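Long-range contacts in type III CBASS phage resistance system CD-NTase-associated protein Cap8 (Pseudomonas aeruginosa, PDB 6P8P), which is a bacterial HORMA domain protein of a type III CBASS system, probably helping to regulate a cGAS-like enzyme in immunity against bacteriophages: residues T8-P13 against Y73-E78; E26-G31 against E89-E94; D53-S58 against S103-K108. The protein carries 2 engineered substitutions. All blocks are in the same frame, centred on the assembly; numbering follows the deposited sequence.

Contact 1 (T8-P13 against Y73-E78)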
loop_
_atom_site.group_PDB
_atom_site.type_symbol
_atom_site.label_atom_id
_atom_site.label_comp_id
_atom_site.label_asym_id
_atom_site.label_seq_id
_atom_site.Cartn_x
_atom_site.Cartn_y
_atom_site.Cartn_z
ATOM N N THR A 8 19.656 0.824 -10.166
ATOM C CA THR A 8 18.583 0.171 -10.899
ATOM C C THR A 8 18.420 -1.220 -10.313
ATOM O O THR A 8 19.320 -2.055 -10.416
ATOM C CB THR A 8 18.861 0.112 -12.401
ATOM O OG1 THR A 8 18.955 1.445 -12.918
ATOM C CG2 THR A 8 17.754 -0.619 -13.098
ATOM N N PHE A 9 17.269 -1.462 -9.708
ATOM C CA PHE A 9 16.993 -2.733 -9.057
ATOM C C PHE A 9 16.093 -3.618 -9.901
ATOM O O PHE A 9 15.119 -3.147 -10.492
ATOM C CB PHE A 9 16.326 -2.501 -7.701
ATOM C CG PHE A 9 17.291 -2.225 -6.616
ATOM C CD1 PHE A 9 17.928 -0.984 -6.532
ATOM C CD2 PHE A 9 17.642 -3.204 -5.722
ATOM C CE1 PHE A 9 18.847 -0.743 -5.536
ATOM C CE2 PHE A 9 18.576 -2.969 -4.727
ATOM C CZ PHE A 9 19.170 -1.743 -4.633
ATOM N N ARG A 10 16.399 -4.912 -9.902
ATOM C CA ARG A 10 15.561 -5.920 -10.554
ATOM C C ARG A 10 14.310 -6.182 -9.713
ATOM O O ARG A 10 14.397 -6.659 -8.575
ATOM C CB ARG A 10 16.356 -7.206 -10.752
ATOM C CG ARG A 10 17.697 -6.962 -11.479
ATOM C CD ARG A 10 18.626 -8.173 -11.358
ATOM N NE ARG A 10 18.119 -9.318 -12.096
ATOM C CZ ARG A 10 18.676 -10.524 -12.069
ATOM N NH1 ARG A 10 19.735 -10.732 -11.313
ATOM N NH2 ARG A 10 18.160 -11.519 -12.775
ATOM N N SER A 11 13.147 -5.893 -10.283
ATOM C CA SER A 11 11.895 -6.074 -9.552
ATOM C C SER A 11 11.127 -7.237 -10.171
ATOM O O SER A 11 11.740 -8.232 -10.563
ATOM C CB SER A 11 11.098 -4.772 -9.547
ATOM O OG SER A 11 9.974 -4.876 -8.696
ATOM N N SER A 12 9.812 -7.125 -10.253
ATOM C CA SER A 12 8.990 -8.262 -10.642
ATOM C C SER A 12 9.274 -8.639 -12.093
ATOM O O SER A 12 9.332 -7.758 -12.951
ATOM C CB SER A 12 7.503 -7.913 -10.487
ATOM O OG SER A 12 6.727 -9.048 -10.780
ATOM N N PRO A 13 9.414 -9.938 -12.410
ATOM C CA PRO A 13 9.204 -11.119 -11.569
ATOM C C PRO A 13 10.428 -11.712 -10.906
ATOM O O PRO A 13 10.358 -12.841 -10.444
ATOM C CB PRO A 13 8.638 -12.140 -12.581
ATOM C CG PRO A 13 9.441 -11.833 -13.833
ATOM C CD PRO A 13 9.567 -10.314 -13.834
ATOM N N TYR A 73 15.869 3.429 -9.996
ATOM C CA TYR A 73 14.940 2.876 -10.958
ATOM C C TYR A 73 14.715 1.399 -10.674
ATOM O O TYR A 73 15.516 0.737 -10.024
ATOM C CB TYR A 73 15.460 3.023 -12.376
ATOM C CG TYR A 73 15.517 4.451 -12.867
ATOM C CD1 TYR A 73 16.650 5.227 -12.683
ATOM C CD2 TYR A 73 14.424 5.021 -13.513
ATOM C CE1 TYR A 73 16.693 6.549 -13.152
ATOM C CE2 TYR A 73 14.459 6.310 -13.987
ATOM C CZ TYR A 73 15.586 7.074 -13.790
ATOM O OH TYR A 73 15.597 8.361 -14.280
ATOM N N CYS A 74 13.605 0.888 -11.168
ATOM C CA CYS A 74 13.313 -0.535 -11.095
ATOM C C CYS A 74 13.132 -1.100 -12.491
ATOM O O CYS A 74 12.561 -0.434 -13.347
ATOM C CB CYS A 74 12.018 -0.811 -10.298
ATOM S SG CYS A 74 12.207 -0.494 -8.528
ATOM N N LEU A 75 13.600 -2.329 -12.691
ATOM C CA LEU A 75 13.424 -3.096 -13.914
ATOM C C LEU A 75 12.323 -4.129 -13.723
ATOM O O LEU A 75 12.203 -4.724 -12.647
ATOM C CB LEU A 75 14.723 -3.806 -14.270
ATOM C CG LEU A 75 15.925 -2.925 -14.562
ATOM C CD1 LEU A 75 17.154 -3.805 -14.580
ATOM C CD2 LEU A 75 15.732 -2.209 -15.875
ATOM N N PHE A 76 11.558 -4.386 -14.786
ATOM C CA PHE A 76 10.441 -5.303 -14.728
ATOM C C PHE A 76 10.494 -6.250 -15.916
ATOM O O PHE A 76 11.214 -6.023 -16.897
ATOM C CB PHE A 76 9.106 -4.530 -14.706
ATOM C CG PHE A 76 8.982 -3.629 -13.522
ATOM C CD1 PHE A 76 8.503 -4.110 -12.315
ATOM C CD2 PHE A 76 9.359 -2.312 -13.609
ATOM C CE1 PHE A 76 8.434 -3.279 -11.207
ATOM C CE2 PHE A 76 9.273 -1.471 -12.510
ATOM C CZ PHE A 76 8.803 -1.970 -11.294
ATOM N N ASP A 77 9.755 -7.344 -15.776
ATOM C CA ASP A 77 9.492 -8.292 -16.867
ATOM C C ASP A 77 10.833 -8.805 -17.381
ATOM O O ASP A 77 11.686 -9.176 -16.561
ATOM C CB ASP A 77 8.617 -7.589 -17.896
ATOM C CG ASP A 77 7.364 -7.007 -17.284
ATOM O OD1 ASP A 77 6.759 -7.704 -16.440
ATOM O OD2 ASP A 77 6.994 -5.862 -17.635
ATOM N N GLU A 78 11.049 -8.877 -18.695
ATOM C CA GLU A 78 12.267 -9.500 -19.209
ATOM C C GLU A 78 13.515 -8.772 -18.731
ATOM O O GLU A 78 14.558 -9.402 -18.501
ATOM C CB GLU A 78 12.206 -9.539 -20.739
ATOM C CG GLU A 78 11.085 -10.439 -21.270
ATOM C CD GLU A 78 10.903 -10.368 -22.781
ATOM O OE1 GLU A 78 11.503 -9.483 -23.428
ATOM O OE2 GLU A 78 10.150 -11.206 -23.325
HETATM O O HOH W 1 6.389 -7.931 -13.690
#
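Thr8 CG2 pushes against the branch point of Leu75, 3.3 Å from Leu75 CG. This is tighter than usual van der Waals contact. The two side chains cross at about a right angle, on the sheet face that also carries Tyr73 and Arg10. With chi1 at -62° the Thr8 methyl lies opposite its own backbone N, while OG1 lies 3.9 Å from Tyr73 CB. Backbone bonds hold the strands together. Phe9 N donates to Tyr73 O (2.8 Å), Phe9 O accepts from Leu75 N, and Ser11 N donates to Leu75 O. Beyond the strands, Asp77 N donates to Ser12 O (2.9 Å). A water donates to Asp77 OD1 (2.8 Å), bonds to Ser12 OG and reaches Ser12 O weakly. Ser12 precedes a cis peptide bond to Pro13, whose CD lies 3.6 Å from Asp77 N. Ser11 CB and OG approach CE1 of the Phe76 ring, with Ser11 OG 3.4 Å away. That hydroxyl is hydrogen-bonded to Thr20. Further out, Arg10 NE donates to Ala80 O. Phe9 packs on Ala23 and Leu27 of helix 17-29, and Phe76 on Ile51 of helix 44-52. Strands 4-10 and 69-75 pair in parallel in the mixed sheet of the HORMA domain, with strand 4-10 outermost within the chain.

Contact 2 (E26-G31 against E89-E94)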
loop_
_atom_site.group_PDB
_atom_site.type_symbol
_atom_site.label_atom_id
_atom_site.label_comp_id
_atom_site.label_asym_id
_atom_site.label_seq_id
_atom_site.Cartn_x
_atom_site.Cartn_y
_atom_site.Cartn_z
ATOM N N GLU A 26 17.433 -1.422 2.336
ATOM C CA GLU A 26 18.782 -1.805 2.757
ATOM C C GLU A 26 19.849 -0.945 2.070
ATOM O O GLU A 26 20.811 -0.505 2.709
ATOM C CB GLU A 26 19.007 -3.289 2.485
ATOM C CG GLU A 26 20.373 -3.788 2.980
ATOM C CD GLU A 26 20.558 -3.689 4.479
ATOM O OE1 GLU A 26 19.549 -3.612 5.212
ATOM O OE2 GLU A 26 21.729 -3.681 4.924
ATOM N N LEU A 27 19.680 -0.679 0.772
ATOM C CA LEU A 27 20.607 0.193 0.065
ATOM C C LEU A 27 20.716 1.550 0.747
ATOM O O LEU A 27 21.818 2.097 0.916
ATOM C CB LEU A 27 20.141 0.375 -1.368
ATOM C CG LEU A 27 21.078 1.214 -2.236
ATOM C CD1 LEU A 27 22.186 0.351 -2.825
ATOM C CD2 LEU A 27 20.285 1.930 -3.325
ATOM N N LEU A 28 19.584 2.096 1.179
ATOM C CA LEU A 28 19.564 3.462 1.685
ATOM C C LEU A 28 19.890 3.591 3.156
ATOM O O LEU A 28 20.265 4.689 3.578
ATOM C CB LEU A 28 18.206 4.088 1.423
ATOM C CG LEU A 28 17.850 4.328 -0.033
ATOM C CD1 LEU A 28 16.398 4.795 -0.183
ATOM C CD2 LEU A 28 18.796 5.339 -0.659
ATOM N N THR A 29 19.771 2.516 3.941
ATOM C CA THR A 29 19.983 2.605 5.379
ATOM C C THR A 29 21.211 1.861 5.845
ATOM O O THR A 29 21.720 2.173 6.925
ATOM C CB THR A 29 18.774 2.083 6.165
ATOM O OG1 THR A 29 18.548 0.702 5.872
ATOM C CG2 THR A 29 17.529 2.902 5.834
ATOM N N GLN A 30 21.680 0.883 5.077
ATOM C CA GLN A 30 23.024 0.316 5.265
ATOM C C GLN A 30 23.172 -0.293 6.656
ATOM O O GLN A 30 24.176 -0.105 7.334
ATOM C CB GLN A 30 24.104 1.371 5.007
ATOM C CG GLN A 30 24.126 1.896 3.572
ATOM C CD GLN A 30 25.062 3.062 3.366
ATOM O OE1 GLN A 30 25.370 3.806 4.304
ATOM N NE2 GLN A 30 25.516 3.242 2.123
ATOM N N GLY A 31 22.141 -1.000 7.096
ATOM C CA GLY A 31 22.184 -1.691 8.358
ATOM C C GLY A 31 21.978 -0.849 9.592
ATOM O O GLY A 31 22.125 -1.370 10.699
ATOM N N GLU A 89 24.841 -1.824 -6.766
ATOM C CA GLU A 89 26.050 -1.646 -5.979
ATOM C C GLU A 89 25.746 -0.874 -4.702
ATOM O O GLU A 89 24.894 0.018 -4.672
ATOM C CB GLU A 89 27.112 -0.880 -6.789
ATOM C CG GLU A 89 27.802 -1.689 -7.856
ATOM C CD GLU A 89 28.676 -0.835 -8.773
ATOM O OE1 GLU A 89 28.747 -1.155 -9.980
ATOM O OE2 GLU A 89 29.279 0.156 -8.284
ATOM N N VAL A 90 26.501 -1.184 -3.653
ATOM C CA VAL A 90 26.439 -0.393 -2.432
ATOM C C VAL A 90 26.826 1.049 -2.720
ATOM O O VAL A 90 27.687 1.337 -3.555
ATOM C CB VAL A 90 27.349 -1.005 -1.354
ATOM C CG1 VAL A 90 27.365 -0.156 -0.102
ATOM C CG2 VAL A 90 26.902 -2.425 -1.031
ATOM N N LEU A 91 26.186 1.963 -2.014
ATOM C CA LEU A 91 26.438 3.383 -2.186
ATOM C C LEU A 91 27.642 3.793 -1.346
ATOM O O LEU A 91 27.781 3.363 -0.195
ATOM C CB LEU A 91 25.198 4.191 -1.763
ATOM C CG LEU A 91 24.016 4.051 -2.722
ATOM C CD1 LEU A 91 22.751 4.600 -2.061
ATOM C CD2 LEU A 91 24.233 4.754 -4.035
ATOM N N GLY A 92 28.495 4.643 -1.927
ATOM C CA GLY A 92 29.712 5.066 -1.258
ATOM C C GLY A 92 29.561 6.313 -0.402
ATOM O O GLY A 92 30.460 7.160 -0.383
ATOM N N PHE A 93 28.435 6.424 0.312
ATOM C CA PHE A 93 28.117 7.540 1.194
ATOM C C PHE A 93 26.896 7.132 2.013
ATOM O O PHE A 93 26.236 6.133 1.711
ATOM C CB PHE A 93 27.832 8.822 0.409
ATOM C CG PHE A 93 26.746 8.678 -0.622
ATOM C CD1 PHE A 93 27.026 8.222 -1.890
ATOM C CD2 PHE A 93 25.424 9.000 -0.306
ATOM C CE1 PHE A 93 26.024 8.069 -2.840
ATOM C CE2 PHE A 93 24.424 8.854 -1.252
ATOM C CZ PHE A 93 24.718 8.390 -2.518
ATOM N N GLU A 94 26.602 7.916 3.064
ATOM C CA GLU A 94 25.416 7.693 3.896
ATOM C C GLU A 94 24.201 8.316 3.206
ATOM O O GLU A 94 24.050 9.544 3.210
ATOM C CB GLU A 94 25.609 8.285 5.295
ATOM C CG GLU A 94 24.380 8.132 6.206
ATOM C CD GLU A 94 24.569 8.725 7.601
ATOM O OE1 GLU A 94 25.713 9.080 7.954
ATOM O OE2 GLU A 94 23.578 8.816 8.357
HETATM O O HOH W 2 24.214 1.176 0.210
#
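The side-chain amide of Gln30 points its nitrogen at the 89-94 loop, and NE2 donates to Phe93 O at 3.0 Å. The bond is bent, at 144° about the hydrogen. Phe93 O is also tilted 24° out of the amide plane. Leu91 O is the next oxygen, 3.2 Å from Gln30 NE2. NE2 also donates to a water, 3.1 Å away. That water accepts from Leu91 N as well and donates to Leu27 O at 2.7 Å. Its three bonds link Leu27 O in the last turn and the Gln30 amide to Leu91 N of the loop. The CB of Phe93 points away from the helix, and one face of its ring carries Leu91 CB, 4.1 Å above the plane and offset toward the rim.

Gln30 is the first residue past helix 17-29, with positive phi, and its N still bonds to Glu26 O. The contact thus joins the C-terminal end of this helix to the irregular segment between helix 77-82 and strand 101-106. Both parts also meet the sheet of the HORMA domain. Leu27 and Leu28 touch Ile72 of strand 69-75, and Leu91 touches Thr70 of that strand and Val5 of strand 4-10.

Leucines make the apolar part. Leu91 CD1 comes within 3.8 Å of Leu27 CG and equally near Leu27 CD2, and the two side chains meet at about a right angle. With CG anti to the backbone N (chi1 -177°), the Leu27 side chain reaches the loop, CD1 3.3 Å from Glu89 O. That oxygen accepts a hydrogen bond from Arg7 NE. Leu28 adds a looser touch, its CD2 4.3 Å from Leu91 CD1. Gln30 OE1 lies near Glu94 CA; the Glu94 carboxylate itself pairs with Lys32 in a salt bridge.

Contact 3 (D53-S58 against S103-K108). With CA (calcium ion), chain E.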
loop_
_atom_site.group_PDB
_atom_site.type_symbol
_atom_site.label_atom_id
_atom_site.label_comp_id
_atom_site.label_asym_id
_atom_site.label_seq_id
_atom_site.Cartn_x
_atom_site.Cartn_y
_atom_site.Cartn_z
ATOM N N ASP A 53 2.856 -1.329 -9.492
ATOM C CA ASP A 53 2.316 -0.586 -10.625
ATOM C C ASP A 53 3.401 -0.077 -11.568
ATOM O O ASP A 53 3.077 0.643 -12.519
ATOM C CB ASP A 53 1.451 0.569 -10.111
ATOM C CG ASP A 53 0.090 0.065 -9.536
ATOM O OD1 ASP A 53 -0.439 -0.935 -10.061
ATOM O OD2 ASP A 53 -0.439 0.662 -8.566
ATOM N N GLN A 54 4.660 -0.463 -11.329
ATOM C CA GLN A 54 5.826 -0.106 -12.166
ATOM C C GLN A 54 6.069 1.392 -12.207
ATOM O O GLN A 54 6.685 1.922 -13.153
ATOM C CB GLN A 54 5.706 -0.658 -13.593
ATOM C CG GLN A 54 5.530 -2.162 -13.640
ATOM C CD GLN A 54 5.790 -2.770 -15.000
ATOM O OE1 GLN A 54 6.099 -2.077 -15.968
ATOM N NE2 GLN A 54 5.688 -4.069 -15.068
ATOM N N ALA A 55 5.669 2.085 -11.145
ATOM C CA ALA A 55 5.892 3.523 -11.112
ATOM C C ALA A 55 7.362 3.882 -11.251
ATOM O O ALA A 55 7.649 4.900 -11.905
ATOM C CB ALA A 55 5.310 4.135 -9.837
ATOM N N PRO A 56 8.327 3.139 -10.670
ATOM C CA PRO A 56 9.730 3.551 -10.818
ATOM C C PRO A 56 10.420 3.035 -12.080
ATOM O O PRO A 56 11.652 3.036 -12.143
ATOM C CB PRO A 56 10.407 2.993 -9.560
ATOM C CG PRO A 56 9.293 2.459 -8.665
ATOM C CD PRO A 56 8.141 2.133 -9.602
ATOM N N LYS A 57 9.666 2.585 -13.081
ATOM C CA LYS A 57 10.313 2.104 -14.292
ATOM C C LYS A 57 10.985 3.251 -15.042
ATOM O O LYS A 57 12.116 3.107 -15.538
ATOM C CB LYS A 57 9.301 1.403 -15.199
ATOM C CG LYS A 57 9.934 0.851 -16.484
ATOM C CD LYS A 57 8.919 0.224 -17.422
ATOM C CE LYS A 57 9.579 -0.065 -18.776
ATOM N NZ LYS A 57 8.747 -0.888 -19.687
ATOM N N SER A 58 10.274 4.372 -15.202
ATOM C CA SER A 58 10.768 5.484 -16.003
ATOM C C SER A 58 10.887 6.785 -15.226
ATOM O O SER A 58 11.266 7.802 -15.809
ATOM C CB SER A 58 9.877 5.705 -17.231
ATOM O OG SER A 58 9.885 4.544 -18.038
ATOM N N SER A 103 11.367 10.967 -2.523
ATOM C CA SER A 103 10.276 11.304 -3.431
ATOM C C SER A 103 9.946 10.076 -4.257
ATOM O O SER A 103 10.768 9.624 -5.057
ATOM C CB SER A 103 10.628 12.482 -4.338
ATOM O OG SER A 103 9.549 12.686 -5.233
ATOM N N LEU A 104 8.764 9.540 -4.046
ATOM C CA LEU A 104 8.304 8.352 -4.738
ATOM C C LEU A 104 7.480 8.721 -5.957
ATOM O O LEU A 104 6.524 9.517 -5.842
ATOM C CB LEU A 104 7.450 7.505 -3.797
ATOM C CG LEU A 104 7.997 7.157 -2.411
ATOM C CD1 LEU A 104 7.042 6.225 -1.690
ATOM C CD2 LEU A 104 9.366 6.503 -2.512
ATOM N N PRO A 105 7.766 8.113 -7.108
ATOM C CA PRO A 105 6.940 8.345 -8.293
ATOM C C PRO A 105 5.594 7.660 -8.144
ATOM O O PRO A 105 5.486 6.544 -7.629
ATOM C CB PRO A 105 7.778 7.748 -9.446
ATOM C CG PRO A 105 8.498 6.583 -8.758
ATOM C CD PRO A 105 8.799 7.093 -7.340
ATOM N N CYS A 106 4.570 8.334 -8.651
ATOM C CA CYS A 106 3.220 7.853 -8.508
ATOM C C CYS A 106 2.332 8.315 -9.647
ATOM O O CYS A 106 2.373 9.492 -10.004
ATOM C CB CYS A 106 2.663 8.355 -7.172
ATOM S SG CYS A 106 0.925 7.906 -6.822
ATOM N N PRO A 107 1.534 7.427 -10.223
ATOM C CA PRO A 107 0.593 7.870 -11.265
ATOM C C PRO A 107 -0.324 8.949 -10.715
ATOM O O PRO A 107 -0.807 8.855 -9.592
ATOM C CB PRO A 107 -0.185 6.596 -11.625
ATOM C CG PRO A 107 0.575 5.458 -11.040
ATOM C CD PRO A 107 1.349 6.012 -9.874
ATOM N N LYS A 108 -0.539 10.001 -11.506
ATOM C CA LYS A 108 -1.250 11.165 -10.993
ATOM C C LYS A 108 -2.608 10.784 -10.419
ATOM O O LYS A 108 -3.029 11.356 -9.406
ATOM C CB LYS A 108 -1.409 12.220 -12.089
ATOM C CG LYS A 108 -1.934 13.570 -11.587
ATOM C CD LYS A 108 -1.996 14.609 -12.729
ATOM C CE LYS A 108 -2.660 15.897 -12.250
ATOM N NZ LYS A 108 -3.032 16.777 -13.393
HETATM CA CA CA E . -2.219 -0.959 -8.413
HETATM O O HOH W 3 -3.088 0.709 -10.019
HETATM O O HOH W 4 -3.067 0.091 -6.393
HETATM O O HOH W 5 -2.316 -2.833 -10.081
HETATM O O HOH W 6 -0.571 -1.970 -6.989
#
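Ala55 packs on Pro105 and Pro107, and Pro56 on Pro105. The chain reaches them from a calcium-binding aspartate. Asp53 grips the ion with both carboxylate oxygens, OD1 and OD2, each 2.4 Å from the calcium. Four waters also bind the ion, and so does OD1 of Asp53 from the second subunit. Asp53 OD2 has a second partner in the amide of Gln110, which would help to fix the turn of the carboxylate. Gln54, with positive phi, is the C-prime residue of a Schellman motif that ends helix 44-52. Its two bonds run from Ala55 N to Leu50 O and from Gln54 N to Ile51 O. The motif turns the chain so that Ala55 faces strand 101-106. Ala55 CB sits 3.3 Å from Pro105 O. The same methyl lies 4.2 Å from Pro105 CG and 4.4 Å from Pro107 CD, so it touches both proline rings, the second more loosely. Pro56 continues the packing, with its CA 3.9 Å and its CB 4.1 Å from Pro105 CG. The ring of Pro56 also touches Ile51 and Ile61. At Lys57 the backbone N bonds back to Gln54 O, 3.1 Å away, which closes the turn.

No hydrogen bond crosses between the segments, which meet by apolar packing. Pro105 O is buried here with no polar partner in the model. The polar chemistry lies at the calcium. It is bound by Asp53 of both subunits and so bridges them; it probably also offsets their negative charge.

Overall arrangement
Along the chain the three first segments come in order, 8-13, 26-31 and 53-58, and their partners follow in the same order, so every pair of contacts interlaces. Contact 1 touches both others, its centre about 13 Å from that of contact 3 and about 19 Å from that of contact 2. Phe9 packs on Leu27, and Cys74 N probably bonds to Pro56 O. Contact 1 pairs two strands; contact 2 joins helix 17-29, which follows strand 4-10, to the 89-94 loop; contact 3 sets the loop after helix 44-52 against strand 101-106 of the same sheet. Contacts 2 and 3 lie on opposite sides of the chain's centre, about 22 Å apart between centres. Contact 3 adjoins the calcium shared with the second subunit.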